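Local atomic coordinates of 2,3-bisphosphoglycerate-independent phosphoglycerate mutase (Pyrococcus horikoshii, PDB entry 2ZKT), a protein that probably interconverts 2-phosphoglycerate and 3-phosphoglycerate in glycolysis, as a metal-binding mutase of the cofactor-independent archaeal type. Residues 80-85 with 256-261; 95-100 with 163-168; 339-344 with 364-369. All blocks are in the same frame, centred on the assembly; numbering follows the deposited sequence.

Contact 1: residues 80-85 with 256-261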
ATOM      1  N   GLY B  80      25.273 -10.610  23.475  1.00 48.88           N
ATOM      2  CA  GLY B  80      26.370 -11.418  22.946  1.00 46.61           C
ATOM      3  C   GLY B  80      26.098 -12.871  22.571  1.00 44.61           C
ATOM      4  O   GLY B  80      26.350 -13.284  21.427  1.00 42.56           O
ATOM      5  N   PHE B  81      25.593 -13.650  23.530  1.00 42.86           N
ATOM      6  CA  PHE B  81      25.313 -15.067  23.294  1.00 44.58           C
ATOM      7  C   PHE B  81      24.424 -15.334  22.076  1.00 44.60           C
ATOM      8  O   PHE B  81      24.644 -16.306  21.338  1.00 44.24           O
ATOM      9  CB  PHE B  81      24.665 -15.695  24.538  1.00 44.58           C
ATOM     10  CG  PHE B  81      24.772 -17.200  24.591  1.00 49.64           C
ATOM     11  CD1 PHE B  81      23.862 -18.002  23.900  1.00 49.69           C
ATOM     12  CD2 PHE B  81      25.780 -17.816  25.346  1.00 51.70           C
ATOM     13  CE1 PHE B  81      23.950 -19.399  23.956  1.00 49.43           C
ATOM     14  CE2 PHE B  81      25.880 -19.215  25.415  1.00 49.61           C
ATOM     15  CZ  PHE B  81      24.963 -20.007  24.718  1.00 49.15           C
ATOM     16  N   PHE B  82      23.410 -14.484  21.872  1.00 45.59           N
ATOM     17  CA  PHE B  82      22.496 -14.643  20.734  1.00 45.78           C
ATOM     18  C   PHE B  82      23.254 -14.384  19.421  1.00 47.47           C
ATOM     19  O   PHE B  82      23.069 -15.099  18.427  1.00 46.93           O
ATOM     20  CB  PHE B  82      21.314 -13.653  20.833  1.00 46.65           C
ATOM     21  CG  PHE B  82      20.437 -13.849  22.049  1.00 45.94           C
ATOM     22  CD1 PHE B  82      19.801 -15.070  22.281  1.00 44.94           C
ATOM     23  CD2 PHE B  82      20.225 -12.797  22.947  1.00 47.46           C
ATOM     24  CE1 PHE B  82      18.966 -15.243  23.385  1.00 44.86           C
ATOM     25  CE2 PHE B  82      19.391 -12.958  24.055  1.00 49.50           C
ATOM     26  CZ  PHE B  82      18.760 -14.187  24.274  1.00 49.97           C
ATOM     27  N   GLU B  83      24.090 -13.345  19.423  1.00 47.90           N
ATOM     28  CA  GLU B  83      24.882 -12.994  18.243  1.00 50.06           C
ATOM     29  C   GLU B  83      25.816 -14.174  17.899  1.00 49.23           C
ATOM     30  O   GLU B  83      25.951 -14.550  16.734  1.00 49.08           O
ATOM     31  CB  GLU B  83      25.716 -11.730  18.528  1.00 51.08           C
ATOM     32  CG  GLU B  83      25.986 -10.834  17.309  1.00 60.13           C
ATOM     33  CD  GLU B  83      24.770  -9.988  16.899  1.00 69.05           C
ATOM     34  OE1 GLU B  83      24.211  -9.279  17.772  1.00 66.43           O
ATOM     35  OE2 GLU B  83      24.385 -10.027  15.704  1.00 72.06           O
ATOM     36  N   ALA B  84      26.452 -14.761  18.920  1.00 49.09           N
ATOM     37  CA  ALA B  84      27.357 -15.886  18.689  1.00 49.94           C
ATOM     38  C   ALA B  84      26.620 -17.092  18.091  1.00 51.41           C
ATOM     39  O   ALA B  84      27.101 -17.741  17.163  1.00 50.90           O
ATOM     40  CB  ALA B  84      28.026 -16.280  20.013  1.00 49.05           C
ATOM     41  N   LEU B  85      25.439 -17.417  18.686  1.00 52.79           N
ATOM     42  CA  LEU B  85      24.659 -18.542  18.157  1.00 54.20           C
ATOM     43  C   LEU B  85      24.185 -18.233  16.731  1.00 54.84           C
ATOM     44  O   LEU B  85      23.852 -19.106  15.936  1.00 54.13           O
ATOM     45  CB  LEU B  85      23.394 -18.750  19.003  1.00 53.88           C
ATOM     46  CG  LEU B  85      23.604 -19.234  20.456  1.00 56.73           C
ATOM     47  CD1 LEU B  85      22.271 -19.588  21.104  1.00 55.40           C
ATOM     48  CD2 LEU B  85      24.478 -20.491  20.590  1.00 58.04           C
ATOM     49  N   LYS B 256      18.331 -15.078  14.518  1.00 47.63           N
ATOM     50  CA  LYS B 256      18.551 -16.514  14.327  1.00 48.62           C
ATOM     51  C   LYS B 256      19.073 -17.059  15.662  1.00 47.86           C
ATOM     52  O   LYS B 256      18.747 -18.186  16.063  1.00 49.60           O
ATOM     53  CB  LYS B 256      19.602 -16.763  13.242  1.00 50.10           C
ATOM     54  CG  LYS B 256      19.227 -16.246  11.861  1.00 54.98           C
ATOM     55  CD  LYS B 256      20.405 -16.374  10.907  1.00 62.99           C
ATOM     56  CE  LYS B 256      20.890 -17.819  10.825  1.00 67.94           C
ATOM     57  NZ  LYS B 256      22.132 -17.940  10.007  1.00 75.15           N
ATOM     58  N   GLY B 257      19.879 -16.234  16.339  1.00 47.04           N
ATOM     59  CA  GLY B 257      20.459 -16.611  17.625  1.00 46.70           C
ATOM     60  C   GLY B 257      19.410 -16.828  18.702  1.00 47.04           C
ATOM     61  O   GLY B 257      19.401 -17.856  19.388  1.00 47.05           O
ATOM     62  N   VAL B 258      18.514 -15.852  18.858  1.00 46.34           N
ATOM     63  CA  VAL B 258      17.455 -15.971  19.853  1.00 47.59           C
ATOM     64  C   VAL B 258      16.620 -17.210  19.540  1.00 46.97           C
ATOM     65  O   VAL B 258      16.356 -18.034  20.415  1.00 48.30           O
ATOM     66  CB  VAL B 258      16.543 -14.714  19.856  1.00 48.15           C
ATOM     67  CG1 VAL B 258      15.365 -14.928  20.812  1.00 49.44           C
ATOM     68  CG2 VAL B 258      17.361 -13.481  20.275  1.00 45.89           C
ATOM     69  N   ALA B 259      16.209 -17.351  18.280  1.00 47.54           N
ATOM     70  CA  ALA B 259      15.399 -18.495  17.878  1.00 47.83           C
ATOM     71  C   ALA B 259      16.104 -19.809  18.218  1.00 48.30           C
ATOM     72  O   ALA B 259      15.478 -20.746  18.727  1.00 49.62           O
ATOM     73  CB  ALA B 259      15.102 -18.421  16.391  1.00 47.45           C
ATOM     74  N   ARG B 260      17.411 -19.877  17.944  1.00 47.79           N
ATOM     75  CA  ARG B 260      18.182 -21.091  18.236  1.00 49.32           C
ATOM     76  C   ARG B 260      18.240 -21.349  19.733  1.00 46.64           C
ATOM     77  O   ARG B 260      18.037 -22.481  20.187  1.00 48.45           O
ATOM     78  CB  ARG B 260      19.610 -20.986  17.667  1.00 49.18           C
ATOM     79  CG  ARG B 260      19.722 -21.516  16.236  1.00 53.56           C
ATOM     80  CD  ARG B 260      21.032 -21.144  15.547  1.00 53.05           C
ATOM     81  NE  ARG B 260      21.051 -21.661  14.176  1.00 58.00           N
ATOM     82  CZ  ARG B 260      21.842 -21.206  13.201  1.00 59.88           C
ATOM     83  NH1 ARG B 260      22.694 -20.209  13.436  1.00 62.89           N
ATOM     84  NH2 ARG B 260      21.766 -21.738  11.986  1.00 59.62           N
ATOM     85  N   ALA B 261      18.520 -20.293  20.500  1.00 46.09           N
ATOM     86  CA  ALA B 261      18.592 -20.423  21.952  1.00 45.76           C
ATOM     87  C   ALA B 261      17.307 -21.034  22.539  1.00 45.61           C
ATOM     88  O   ALA B 261      17.386 -21.863  23.439  1.00 47.67           O
ATOM     89  CB  ALA B 261      18.873 -19.057  22.594  1.00 44.46           C
TER
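The ring of F82 takes V258 over one face and A261 at its edge. CG2 of V258 sits 3.7 Å from the ring centroid, 19° off the ring normal, a CH-pi contact shifted toward the CD1 side. CB of A261 lies near the ring plane, close to CE1. The contact is a helix-helix crossing in a metalloenzyme of the alkaline phosphatase superfamily. The segments 80-85 and 256-261, from helices 80-86 and 253-261, cross almost at right angles, with their axes 7.2 Å apart. V258 CG1 is anti to the backbone N (chi1 175°), which leaves CG2 on the side of the phenyl ring. H64 and L65 of helix 60-67 pack on V258 and F82 respectively.

The lack of a side chain at G257 probably allows this close approach. Its CA makes a CA-H...O contact with F82 O at 3.1 Å, and a CB there would clash with that oxygen. L85 fills the next position: its CB rests against G257 CA, and its CD1 reaches A261 CB at 3.7 Å. A261 CB is thus shared by L85 and F82.

The guanidinium of R260 offers its edge to the backbone of L85. The arginine chain runs extended from CG to NE, and this carries NH1 to L85 O at 3.0 Å, with an N-H...O angle of 150°. An alanine in place of R260 is likely to leave L85 O without this donor and to uncover that side of the crossing. NH1 lies in the plane of the L85 carbonyl, and L85 O lies near the guanidinium plane.

Contact 2: residues 95-100 with 163-168; sequences DLAFRV and VGDNDP
Strands 96-103 and 161-166 are antiparallel neighbours, and four backbone bonds join L96 to N166 and F98 to G164. L96 N gives the straightest, 3.0 Å to N166 O at 176°. F98 N reaches G164 O at 2.7 Å with a more bent N-H. A97 faces D165 and R99 faces V163 in non-hydrogen-bonded pairs.

On the face of L96 and F98, the phenyl ring meets the amide of N166. CE1 of F98 is 3.6 Å from N166 ND2, and the two planes are 69° apart. The F98 ring also brings its edge to G164 O, through CD1 at 3.4 Å. L192 of helix 186-203 packs on both F98 and N166.

These are the two central strands of a four-stranded antiparallel sheet, flanked by 152-155 and 222-229. Its other face, with A97 and V163, lies against helix 80-86.

D165 has CG anti to the backbone N (chi1 -178°), which turns its carboxylate toward D95 and L96 O. D165 OD1 is 3.2 Å from L96 O, two acceptors facing each other, and D165 OD2 is 4.2 Å from D95 OD2. This would probably favour the protonated form of D165. The close approach of D167 to D95 is doubtful, because the backbone at P168 is strained. D95 OD2 accepts a hydrogen bond from the backbone N of S92.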
ATOM      1  N   ASP B  95      29.390 -20.235  28.716  1.00 55.90           N
ATOM      2  CA  ASP B  95      30.192 -19.279  27.932  1.00 56.29           C
ATOM      3  C   ASP B  95      29.640 -17.844  27.945  1.00 54.33           C
ATOM      4  O   ASP B  95      28.437 -17.626  28.127  1.00 55.29           O
ATOM      5  CB  ASP B  95      30.310 -19.734  26.465  1.00 56.64           C
ATOM      6  CG  ASP B  95      31.105 -21.022  26.308  1.00 59.73           C
ATOM      7  OD1 ASP B  95      32.178 -21.121  26.933  1.00 62.58           O
ATOM      8  OD2 ASP B  95      30.668 -21.927  25.554  1.00 61.54           O
ATOM      9  N   LEU B  96      30.537 -16.876  27.744  1.00 51.51           N
ATOM     10  CA  LEU B  96      30.179 -15.459  27.699  1.00 48.97           C
ATOM     11  C   LEU B  96      30.552 -14.910  26.304  1.00 48.35           C
ATOM     12  O   LEU B  96      31.698 -15.050  25.864  1.00 46.72           O
ATOM     13  CB  LEU B  96      30.932 -14.682  28.787  1.00 48.13           C
ATOM     14  CG  LEU B  96      30.545 -13.197  28.933  1.00 50.02           C
ATOM     15  CD1 LEU B  96      29.049 -13.071  29.229  1.00 50.52           C
ATOM     16  CD2 LEU B  96      31.367 -12.560  30.057  1.00 49.40           C
ATOM     17  N   ALA B  97      29.581 -14.298  25.614  1.00 48.38           N
ATOM     18  CA  ALA B  97      29.805 -13.763  24.267  1.00 47.94           C
ATOM     19  C   ALA B  97      29.603 -12.252  24.181  1.00 48.41           C
ATOM     20  O   ALA B  97      28.873 -11.663  24.980  1.00 48.15           O
ATOM     21  CB  ALA B  97      28.896 -14.462  23.280  1.00 45.90           C
ATOM     22  N   PHE B  98      30.255 -11.627  23.199  1.00 49.22           N
ATOM     23  CA  PHE B  98      30.176 -10.178  23.018  1.00 47.46           C
ATOM     24  C   PHE B  98      30.054  -9.805  21.545  1.00 48.47           C
ATOM     25  O   PHE B  98      30.470 -10.562  20.660  1.00 48.71           O
ATOM     26  CB  PHE B  98      31.451  -9.503  23.530  1.00 47.58           C
ATOM     27  CG  PHE B  98      31.840  -9.881  24.933  1.00 49.25           C
ATOM     28  CD1 PHE B  98      32.501 -11.089  25.187  1.00 45.13           C
ATOM     29  CD2 PHE B  98      31.590  -9.006  26.001  1.00 49.66           C
ATOM     30  CE1 PHE B  98      32.913 -11.420  26.482  1.00 45.60           C
ATOM     31  CE2 PHE B  98      31.999  -9.328  27.301  1.00 52.02           C
ATOM     32  CZ  PHE B  98      32.665 -10.540  27.542  1.00 46.05           C
ATOM     33  N   ARG B  99      29.480  -8.627  21.286  1.00 48.77           N
ATOM     34  CA  ARG B  99      29.382  -8.113  19.919  1.00 50.84           C
ATOM     35  C   ARG B  99      30.635  -7.215  19.821  1.00 47.20           C
ATOM     36  O   ARG B  99      30.948  -6.451  20.749  1.00 44.18           O
ATOM     37  CB  ARG B  99      28.090  -7.300  19.723  1.00 51.61           C
ATOM     38  CG  ARG B  99      27.923  -6.123  20.672  1.00 57.28           C
ATOM     39  CD  ARG B  99      26.477  -5.616  20.660  1.00 57.98           C
ATOM     40  NE  ARG B  99      26.083  -5.050  19.366  1.00 73.19           N
ATOM     41  CZ  ARG B  99      26.506  -3.874  18.900  1.00 77.63           C
ATOM     42  NH1 ARG B  99      27.340  -3.130  19.625  1.00 79.60           N
ATOM     43  NH2 ARG B  99      26.099  -3.442  17.708  1.00 78.99           N
ATOM     44  N   VAL B 100      31.364  -7.336  18.716  1.00 46.94           N
ATOM     45  CA  VAL B 100      32.594  -6.562  18.539  1.00 46.41           C
ATOM     46  C   VAL B 100      32.625  -5.680  17.282  1.00 48.58           C
ATOM     47  O   VAL B 100      32.253  -6.121  16.182  1.00 45.70           O
ATOM     48  CB  VAL B 100      33.833  -7.503  18.467  1.00 45.56           C
ATOM     49  CG1 VAL B 100      35.109  -6.672  18.474  1.00 41.19           C
ATOM     50  CG2 VAL B 100      33.813  -8.515  19.629  1.00 44.72           C
ATOM     51  N   VAL B 163      32.304 -11.182  16.490  1.00 58.94           N
ATOM     52  CA  VAL B 163      31.835 -11.815  17.735  1.00 58.60           C
ATOM     53  C   VAL B 163      32.973 -12.418  18.582  1.00 57.19           C
ATOM     54  O   VAL B 163      33.802 -13.186  18.076  1.00 56.79           O
ATOM     55  CB  VAL B 163      30.816 -12.945  17.446  1.00 58.55           C
ATOM     56  CG1 VAL B 163      30.364 -13.569  18.758  1.00 61.18           C
ATOM     57  CG2 VAL B 163      29.617 -12.395  16.684  1.00 57.32           C
ATOM     58  N   GLY B 164      32.996 -12.073  19.875  1.00 57.42           N
ATOM     59  CA  GLY B 164      34.011 -12.577  20.804  1.00 58.09           C
ATOM     60  C   GLY B 164      33.386 -13.506  21.847  1.00 59.07           C
ATOM     61  O   GLY B 164      32.425 -13.141  22.530  1.00 58.80           O
ATOM     62  N   ASP B 165      33.943 -14.706  21.981  1.00 60.14           N
ATOM     63  CA  ASP B 165      33.420 -15.662  22.955  1.00 61.00           C
ATOM     64  C   ASP B 165      34.477 -16.140  23.963  1.00 60.60           C
ATOM     65  O   ASP B 165      35.443 -16.809  23.589  1.00 60.35           O
ATOM     66  CB  ASP B 165      32.828 -16.875  22.228  1.00 61.65           C
ATOM     67  CG  ASP B 165      32.221 -17.876  23.186  1.00 65.33           C
ATOM     68  OD1 ASP B 165      31.231 -17.516  23.866  1.00 72.92           O
ATOM     69  OD2 ASP B 165      32.737 -19.013  23.272  1.00 73.23           O
ATOM     70  N   ASN B 166      34.297 -15.775  25.233  1.00 61.17           N
ATOM     71  CA  ASN B 166      35.112 -16.185  26.377  1.00 63.19           C
ATOM     72  C   ASN B 166      34.562 -17.460  27.041  1.00 64.00           C
ATOM     73  O   ASN B 166      33.420 -17.535  27.472  1.00 62.72           O
ATOM     74  CB  ASN B 166      35.135 -15.038  27.390  1.00 63.07           C
ATOM     75  CG  ASN B 166      36.089 -13.971  26.910  1.00 65.71           C
ATOM     76  OD1 ASN B 166      36.818 -14.143  25.934  1.00 66.22           O
ATOM     77  ND2 ASN B 166      36.073 -12.831  27.625  1.00 66.11           N
ATOM     78  N   ASP B 167      35.421 -18.505  27.099  1.00 65.48           N
ATOM     79  CA  ASP B 167      34.962 -19.816  27.567  1.00 66.62           C
ATOM     80  C   ASP B 167      34.790 -19.900  29.098  1.00 67.32           C
ATOM     81  O   ASP B 167      35.346 -19.142  29.875  1.00 66.79           O
ATOM     82  CB  ASP B 167      35.948 -20.876  27.070  1.00 67.16           C
ATOM     83  CG  ASP B 167      35.610 -21.247  25.629  1.00 68.73           C
ATOM     84  OD1 ASP B 167      36.125 -20.577  24.730  1.00 72.69           O
ATOM     85  OD2 ASP B 167      34.843 -22.187  25.422  1.00 69.24           O
ATOM     86  N   PRO B 168      34.046 -20.930  29.522  1.00 68.99           N
ATOM     87  CA  PRO B 168      33.301 -20.980  30.781  1.00 68.86           C
ATOM     88  C   PRO B 168      33.405 -19.738  31.700  1.00 68.46           C
ATOM     89  O   PRO B 168      33.802 -19.818  32.862  1.00 69.33           O
ATOM     90  CB  PRO B 168      33.806 -22.250  31.457  1.00 70.45           C
ATOM     91  CG  PRO B 168      34.159 -23.228  30.315  1.00 70.15           C
ATOM     92  CD  PRO B 168      34.038 -22.289  29.014  1.00 70.29           C
TER

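Contact 3: residues 339-344 with 364-369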
ATOM      1  N   VAL B 339      -4.068 -23.869   9.514  1.00 52.25           N
ATOM      2  CA  VAL B 339      -2.958 -23.033   9.954  1.00 50.96           C
ATOM      3  C   VAL B 339      -3.442 -21.721  10.556  1.00 49.93           C
ATOM      4  O   VAL B 339      -4.189 -20.961   9.931  1.00 50.15           O
ATOM      5  CB  VAL B 339      -1.997 -22.715   8.761  1.00 51.08           C
ATOM      6  CG1 VAL B 339      -0.783 -21.960   9.248  1.00 50.01           C
ATOM      7  CG2 VAL B 339      -1.568 -24.002   8.080  1.00 49.73           C
ATOM      8  N   VAL B 340      -3.013 -21.465  11.789  1.00 48.37           N
ATOM      9  CA  VAL B 340      -3.364 -20.235  12.479  1.00 44.93           C
ATOM     10  C   VAL B 340      -2.249 -19.249  12.166  1.00 44.13           C
ATOM     11  O   VAL B 340      -1.083 -19.508  12.476  1.00 43.26           O
ATOM     12  CB  VAL B 340      -3.430 -20.458  13.986  1.00 45.11           C
ATOM     13  CG1 VAL B 340      -3.727 -19.139  14.691  1.00 45.67           C
ATOM     14  CG2 VAL B 340      -4.497 -21.510  14.297  1.00 41.83           C
ATOM     15  N   ILE B 341      -2.598 -18.120  11.548  1.00 43.17           N
ATOM     16  CA  ILE B 341      -1.582 -17.140  11.194  1.00 44.18           C
ATOM     17  C   ILE B 341      -1.616 -15.842  12.006  1.00 42.04           C
ATOM     18  O   ILE B 341      -2.678 -15.255  12.260  1.00 43.76           O
ATOM     19  CB  ILE B 341      -1.645 -16.802   9.678  1.00 44.01           C
ATOM     20  CG1 ILE B 341      -0.488 -15.868   9.303  1.00 44.69           C
ATOM     21  CG2 ILE B 341      -2.973 -16.159   9.345  1.00 47.52           C
ATOM     22  CD1 ILE B 341      -0.359 -15.620   7.806  1.00 46.46           C
ATOM     23  N   ALA B 342      -0.425 -15.403  12.416  1.00 40.97           N
ATOM     24  CA  ALA B 342      -0.289 -14.181  13.187  1.00 39.34           C
ATOM     25  C   ALA B 342       0.771 -13.304  12.527  1.00 40.39           C
ATOM     26  O   ALA B 342       1.828 -13.789  12.108  1.00 41.48           O
ATOM     27  CB  ALA B 342       0.103 -14.505  14.637  1.00 37.68           C
ATOM     28  N   ILE B 343       0.488 -12.012  12.424  1.00 39.67           N
ATOM     29  CA  ILE B 343       1.435 -11.095  11.809  1.00 40.77           C
ATOM     30  C   ILE B 343       1.595  -9.840  12.656  1.00 41.58           C
ATOM     31  O   ILE B 343       0.615  -9.232  13.092  1.00 42.83           O
ATOM     32  CB  ILE B 343       0.965 -10.683  10.395  1.00 41.39           C
ATOM     33  CG1 ILE B 343       0.852 -11.925   9.503  1.00 40.86           C
ATOM     34  CG2 ILE B 343       1.938  -9.662   9.798  1.00 39.84           C
ATOM     35  CD1 ILE B 343       0.230 -11.670   8.139  1.00 40.60           C
ATOM     36  N   THR B 344       2.837  -9.452  12.903  1.00 41.74           N
ATOM     37  CA  THR B 344       3.075  -8.234  13.662  1.00 41.71           C
ATOM     38  C   THR B 344       4.540  -7.829  13.537  1.00 41.95           C
ATOM     39  O   THR B 344       5.282  -8.330  12.704  1.00 41.51           O
ATOM     40  CB  THR B 344       2.722  -8.506  15.133  1.00 40.92           C
ATOM     41  OG1 THR B 344       2.714  -7.269  15.855  1.00 40.39           O
ATOM     42  CG2 THR B 344       3.766  -9.434  15.765  1.00 41.50           C
ATOM     43  N   LEU B 364      -2.220  -8.971  14.074  1.00 40.91           N
ATOM     44  CA  LEU B 364      -3.399  -9.584  13.496  1.00 40.52           C
ATOM     45  C   LEU B 364      -3.264 -11.103  13.620  1.00 38.82           C
ATOM     46  O   LEU B 364      -2.158 -11.650  13.546  1.00 38.84           O
ATOM     47  CB  LEU B 364      -3.575  -9.166  12.028  1.00 38.58           C
ATOM     48  CG  LEU B 364      -2.864  -9.862  10.856  1.00 43.61           C
ATOM     49  CD1 LEU B 364      -3.357 -11.292  10.683  1.00 40.57           C
ATOM     50  CD2 LEU B 364      -3.174  -9.075   9.578  1.00 42.27           C
ATOM     51  N   ILE B 365      -4.394 -11.769  13.838  1.00 37.27           N
ATOM     52  CA  ILE B 365      -4.429 -13.215  13.934  1.00 38.02           C
ATOM     53  C   ILE B 365      -5.631 -13.686  13.116  1.00 39.17           C
ATOM     54  O   ILE B 365      -6.749 -13.160  13.264  1.00 36.47           O
ATOM     55  CB  ILE B 365      -4.597 -13.693  15.392  1.00 38.17           C
ATOM     56  CG1 ILE B 365      -3.458 -13.133  16.256  1.00 36.87           C
ATOM     57  CG2 ILE B 365      -4.602 -15.221  15.433  1.00 37.76           C
ATOM     58  CD1 ILE B 365      -3.601 -13.465  17.744  1.00 37.47           C
ATOM     59  N   ALA B 366      -5.402 -14.667  12.245  1.00 40.68           N
ATOM     60  CA  ALA B 366      -6.470 -15.195  11.409  1.00 41.79           C
ATOM     61  C   ALA B 366      -6.308 -16.703  11.259  1.00 42.50           C
ATOM     62  O   ALA B 366      -5.191 -17.228  11.337  1.00 43.84           O
ATOM     63  CB  ALA B 366      -6.450 -14.515  10.036  1.00 41.98           C
ATOM     64  N   GLY B 367      -7.424 -17.399  11.047  1.00 42.74           N
ATOM     65  CA  GLY B 367      -7.368 -18.848  10.901  1.00 44.73           C
ATOM     66  C   GLY B 367      -8.466 -19.560  11.675  1.00 45.74           C
ATOM     67  O   GLY B 367      -9.385 -18.923  12.207  1.00 46.67           O
ATOM     68  N   GLY B 368      -8.379 -20.888  11.739  1.00 44.09           N
ATOM     69  CA  GLY B 368      -9.387 -21.653  12.456  1.00 44.51           C
ATOM     70  C   GLY B 368      -9.447 -21.261  13.922  1.00 45.86           C
ATOM     71  O   GLY B 368      -8.410 -21.045  14.555  1.00 47.65           O
ATOM     72  N   GLY B 369     -10.667 -21.147  14.454  1.00 44.74           N
ATOM     73  CA  GLY B 369     -10.845 -20.800  15.855  1.00 43.76           C
ATOM     74  C   GLY B 369     -11.023 -19.321  16.168  1.00 43.70           C
ATOM     75  O   GLY B 369     -11.589 -18.969  17.209  1.00 44.48           O
TER
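Backbone hydrogen bonds pair I341 with A366 and I343 with L364. I341 N meets A366 O at 2.8 Å, nearly head-on to the carbonyl. A366 N returns a bond to I341 O, also at 2.8 Å and in the carbonyl plane. The I343 and L364 pair is closed by two similar bonds. Between them, A342 faces I365 in a non-hydrogen-bonded pair.

CA-H...O contacts add to the ladder. I365 CA lies 3.2 Å from I341 O, and A342 CA makes a similar bent contact with L364 O.

Apolar side chains meet on both faces. I341 CG1 is anti to the backbone N (chi1 -175°), which sets CG2 between N and the carbonyl carbon. There CG2 lies 3.2 Å from A366 O, a tight approach, and 3.9 Å from A366 CB. Further along, I343 CB touches L364 CG at 3.9 Å. On the other face A342 CB meets I365 CG1. The side chains of V340 and I365 cross obliquely, with V340 CG1 and I365 CG2 4.1 Å apart.

Beyond the strand pair, G367 has no room for a CB, which would clash with V339 O and V340 CA. Strands 339-344 and 361-366 are inner strands of the mixed sheet, with helix 35-43 on one face and helix 396-403 on the other, as in the alpha/beta core of the alkaline phosphatase superfamily.

In the fold
From the N terminus, strand 6-12 enters the large mixed sheet, and helix 80-86 comes later. Strand 96-103 follows that helix. Contact 2 closes the first loop, when 163-168 returns to 95-100 within the four-stranded antiparallel sheet. Contact 1 closes a longer loop at 256-261, and contact 2 falls wholly within it. Helix 253-261 runs between strands 246-249 and 265-267 of the mixed sheet, so contact 1 ties the helix beside the small sheet to the large-sheet part. Contacts 1 and 2 touch: G80 and A84 rest on A97, and A84 also meets V163. Contact 3 comes afterwards in series and joins neighbouring strands 339-344 and 361-366. Its centre is about 38 Å from that of contact 2, across the chain's centre.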